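Local coordinates for CBS domain protein/ACT domain protein (Thermotoga maritima, PDB 1VR9) that is of unknown function but pairs two CBS domains with a predicted ACT domain, and probably serves a regulatory, ligand-sensing role, at residues E34-M39 and E63-L68. Sequence-based numbering, arbitrary orientation.
Sequences ECLHRM and EDLLDL
L36 on helix 32-41 and L65 at the close of a 3-10 segment lie opposite in register, their CA atoms 8.1 Å apart, the nearest backbone approach between 34-39 and 63-68, and the two main chains meet through side chains alone, with no hydrogen bond across. L65 supplies one whole side of the contact. Its CB points at the helix, CG lies anti to the carbonyl carbon (chi1 -50°) and CD1 continues the chain outward (chi2 176°), so that this methyl comes in between C35 and L36. There CD1 lies 3.9 Å from C35 SG and 4.1 Å from C35 CB, touching the cysteine along its CB-SG bond. A chi1 of -167° swings the C35 sulfur away from its own backbone N, and there it meets the methyl. L36 approaches differently: its CB does not aim at the partner segment, the chain extends to CD1, and it is the other branch, CD2, that comes to 4.1 Å from L65 CD1; the two leucine side chains run antiparallel alongside one another, meeting at these methyls. Both segments belong to the first CBS domain, in which helix 32-41 packs by C35 and M39 on C47 of the central strand 46-50; the chain then runs through strand 56-61 into 63-68, so the contact joins the helix to the turn that follows the last strand of this sheet. V60 of that strand touches both C35 and L65, and V74 also packs on C35, while L70 reaches L36. Beyond L65 the backbone bends through a type I turn ending at L68, whose N makes a weak 3.3 Å bond to L65 O, and the CB of L66 points away from the helix.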
ATOM      1  N   GLU A  34       7.335  -3.600  14.906  1.00 19.50           N
ATOM      2  CA  GLU A  34       6.211  -2.697  14.605  1.00 21.19           C
ATOM      3  C   GLU A  34       5.510  -3.011  13.291  1.00 21.17           C
ATOM      4  O   GLU A  34       4.267  -2.969  13.222  1.00 22.20           O
ATOM      5  CB  GLU A  34       6.701  -1.263  14.550  1.00 21.24           C
ATOM      6  CG  GLU A  34       7.125  -0.706  15.895  1.00 23.88           C
ATOM      7  CD  GLU A  34       7.612   0.733  15.773  1.00 25.01           C
ATOM      8  OE1 GLU A  34       8.641   0.985  15.092  1.00 30.04           O
ATOM      9  OE2 GLU A  34       6.949   1.632  16.351  1.00 34.18           O
ATOM     10  N   CYS A  35       6.285  -3.318  12.252  1.00 22.59           N
ATOM     11  CA  CYS A  35       5.729  -3.636  10.956  1.00 21.74           C
ATOM     12  C   CYS A  35       4.929  -4.931  11.008  1.00 19.71           C
ATOM     13  O   CYS A  35       3.805  -4.984  10.543  1.00 20.44           O
ATOM     14  CB  CYS A  35       6.842  -3.770   9.932  1.00 23.34           C
ATOM     15  SG  CYS A  35       6.273  -3.792   8.276  1.00 27.99           S
ATOM     16  N   LEU A  36       5.484  -5.947  11.649  1.00 18.90           N
ATOM     17  CA  LEU A  36       4.790  -7.216  11.804  1.00 18.57           C
ATOM     18  C   LEU A  36       3.463  -7.019  12.545  1.00 18.19           C
ATOM     19  O   LEU A  36       2.444  -7.611  12.186  1.00 18.64           O
ATOM     20  CB  LEU A  36       5.683  -8.236  12.518  1.00 18.66           C
ATOM     21  CG  LEU A  36       6.849  -8.784  11.681  1.00 19.09           C
ATOM     22  CD1 LEU A  36       7.722  -9.664  12.581  1.00 18.76           C
ATOM     23  CD2 LEU A  36       6.353  -9.544  10.474  1.00 21.21           C
ATOM     24  N   HIS A  37       3.479  -6.185  13.576  1.00 17.58           N
ATOM     25  CA  HIS A  37       2.277  -5.943  14.352  1.00 19.49           C
ATOM     26  C   HIS A  37       1.183  -5.300  13.476  1.00 19.96           C
ATOM     27  O   HIS A  37       0.027  -5.724  13.489  1.00 18.92           O
ATOM     28  CB  HIS A  37       2.596  -5.098  15.575  1.00 17.73           C
ATOM     29  CG  HIS A  37       1.376  -4.628  16.316  1.00 18.47           C
ATOM     30  ND1 HIS A  37       0.604  -5.468  17.088  1.00 20.15           N
ATOM     31  CD2 HIS A  37       0.780  -3.414  16.372  1.00 19.32           C
ATOM     32  CE1 HIS A  37      -0.415  -4.790  17.591  1.00 21.10           C
ATOM     33  NE2 HIS A  37      -0.317  -3.536  17.188  1.00 20.90           N
ATOM     34  N   ARG A  38       1.538  -4.274  12.724  1.00 21.53           N
ATOM     35  CA  ARG A  38       0.563  -3.613  11.833  1.00 23.47           C
ATOM     36  C   ARG A  38      -0.071  -4.606  10.869  1.00 24.71           C
ATOM     37  O   ARG A  38      -1.291  -4.597  10.677  1.00 25.22           O
ATOM     38  CB  ARG A  38       1.201  -2.472  11.029  1.00 25.39           C
ATOM     39  CG  ARG A  38       1.403  -1.272  11.797  1.00 29.13           C
ATOM     40  CD  ARG A  38       0.112  -0.452  11.959  1.00 32.93           C
ATOM     41  NE  ARG A  38       0.042   0.070  13.313  1.00 37.80           N
ATOM     42  CZ  ARG A  38      -0.906  -0.185  14.216  1.00 36.25           C
ATOM     43  NH1 ARG A  38      -1.977  -0.974  13.987  1.00 35.32           N
ATOM     44  NH2 ARG A  38      -0.768   0.384  15.397  1.00 38.40           N
HETATM   45  N   MSE A  39       0.747  -5.479  10.281  1.00 23.80           N
HETATM   46  CA  MSE A  39       0.244  -6.474   9.324  1.00 26.20           C
HETATM   47  C   MSE A  39      -0.685  -7.434  10.056  1.00 24.79           C
HETATM   48  O   MSE A  39      -1.705  -7.811   9.506  1.00 25.63           O
HETATM   49  CB  MSE A  39       1.342  -7.269   8.622  1.00 26.71           C
HETATM   50  CG  MSE A  39       2.611  -6.590   8.349  0.50 28.38           C
HETATM   51 SE   MSE A  39       3.881  -7.697   7.336  0.50 30.89          SE
HETATM   52  CE  MSE A  39       3.894  -6.588   5.818  0.50 30.61           C
ATOM     53  N   GLU A  63       7.140 -11.703   4.006  1.00 28.80           N
ATOM     54  CA  GLU A  63       8.121 -12.766   3.764  1.00 29.77           C
ATOM     55  C   GLU A  63       9.552 -12.246   3.878  1.00 28.93           C
ATOM     56  O   GLU A  63      10.453 -12.980   4.296  1.00 28.55           O
ATOM     57  CB  GLU A  63       7.909 -13.393   2.372  1.00 29.80           C
ATOM     58  CG  GLU A  63       8.190 -12.409   1.226  1.00 33.10           C
ATOM     59  CD  GLU A  63       8.039 -13.001  -0.173  1.00 33.54           C
ATOM     60  OE1 GLU A  63       7.891 -14.239  -0.331  1.00 39.48           O
ATOM     61  OE2 GLU A  63       8.078 -12.192  -1.133  1.00 40.45           O
ATOM     62  N   ASP A  64       9.743 -10.978   3.518  1.00 28.20           N
ATOM     63  CA  ASP A  64      11.049 -10.327   3.592  1.00 28.76           C
ATOM     64  C   ASP A  64      11.539 -10.032   5.031  1.00 28.27           C
ATOM     65  O   ASP A  64      12.707  -9.687   5.229  1.00 28.02           O
ATOM     66  CB  ASP A  64      11.032  -9.039   2.753  1.00 28.67           C
ATOM     67  CG  ASP A  64      10.937  -9.314   1.253  1.00 31.87           C
ATOM     68  OD1 ASP A  64      11.224 -10.461   0.827  1.00 34.00           O
ATOM     69  OD2 ASP A  64      10.588  -8.385   0.495  1.00 35.12           O
ATOM     70  N   LEU A  65      10.672 -10.176   6.033  1.00 27.65           N
ATOM     71  CA  LEU A  65      11.061  -9.927   7.417  1.00 27.87           C
ATOM     72  C   LEU A  65      11.316 -11.188   8.249  1.00 27.85           C
ATOM     73  O   LEU A  65      11.641 -11.085   9.432  1.00 27.75           O
ATOM     74  CB  LEU A  65      10.003  -9.052   8.105  1.00 27.65           C
ATOM     75  CG  LEU A  65       9.594  -7.778   7.340  1.00 26.99           C
ATOM     76  CD1 LEU A  65       8.471  -7.047   8.076  1.00 27.86           C
ATOM     77  CD2 LEU A  65      10.791  -6.864   7.099  1.00 26.42           C
ATOM     78  N   LEU A  66      11.184 -12.370   7.636  1.00 28.45           N
ATOM     79  CA  LEU A  66      11.228 -13.644   8.359  1.00 28.35           C
ATOM     80  C   LEU A  66      12.485 -13.844   9.209  1.00 28.11           C
ATOM     81  O   LEU A  66      12.394 -14.235  10.380  1.00 27.39           O
ATOM     82  CB  LEU A  66      11.089 -14.816   7.365  1.00 28.83           C
ATOM     83  CG  LEU A  66      11.038 -16.239   7.932  1.00 29.61           C
ATOM     84  CD1 LEU A  66       9.785 -16.460   8.755  1.00 31.53           C
ATOM     85  CD2 LEU A  66      11.133 -17.263   6.804  1.00 29.47           C
ATOM     86  N   ASP A  67      13.653 -13.598   8.622  1.00 27.78           N
ATOM     87  CA  ASP A  67      14.917 -13.862   9.316  1.00 28.40           C
ATOM     88  C   ASP A  67      15.597 -12.587   9.815  1.00 27.90           C
ATOM     89  O   ASP A  67      16.832 -12.493   9.827  1.00 28.61           O
ATOM     90  CB  ASP A  67      15.851 -14.656   8.398  1.00 29.10           C
ATOM     91  CG  ASP A  67      15.299 -16.044   8.048  1.00 31.87           C
ATOM     92  OD1 ASP A  67      14.625 -16.680   8.896  1.00 35.39           O
ATOM     93  OD2 ASP A  67      15.554 -16.516   6.916  1.00 36.04           O
ATOM     94  N   LEU A  68      14.795 -11.627  10.280  1.00 27.54           N
ATOM     95  CA  LEU A  68      15.321 -10.384  10.833  1.00 26.86           C
ATOM     96  C   LEU A  68      15.090 -10.265  12.346  1.00 26.21           C
ATOM     97  O   LEU A  68      14.060 -10.700  12.877  1.00 27.10           O
ATOM     98  CB  LEU A  68      14.679  -9.190  10.112  1.00 27.14           C
ATOM     99  CG  LEU A  68      14.895  -9.184   8.595  1.00 27.59           C
ATOM    100  CD1 LEU A  68      14.219  -7.993   7.943  1.00 29.16           C
ATOM    101  CD2 LEU A  68      16.379  -9.225   8.242  1.00 28.69           C
TER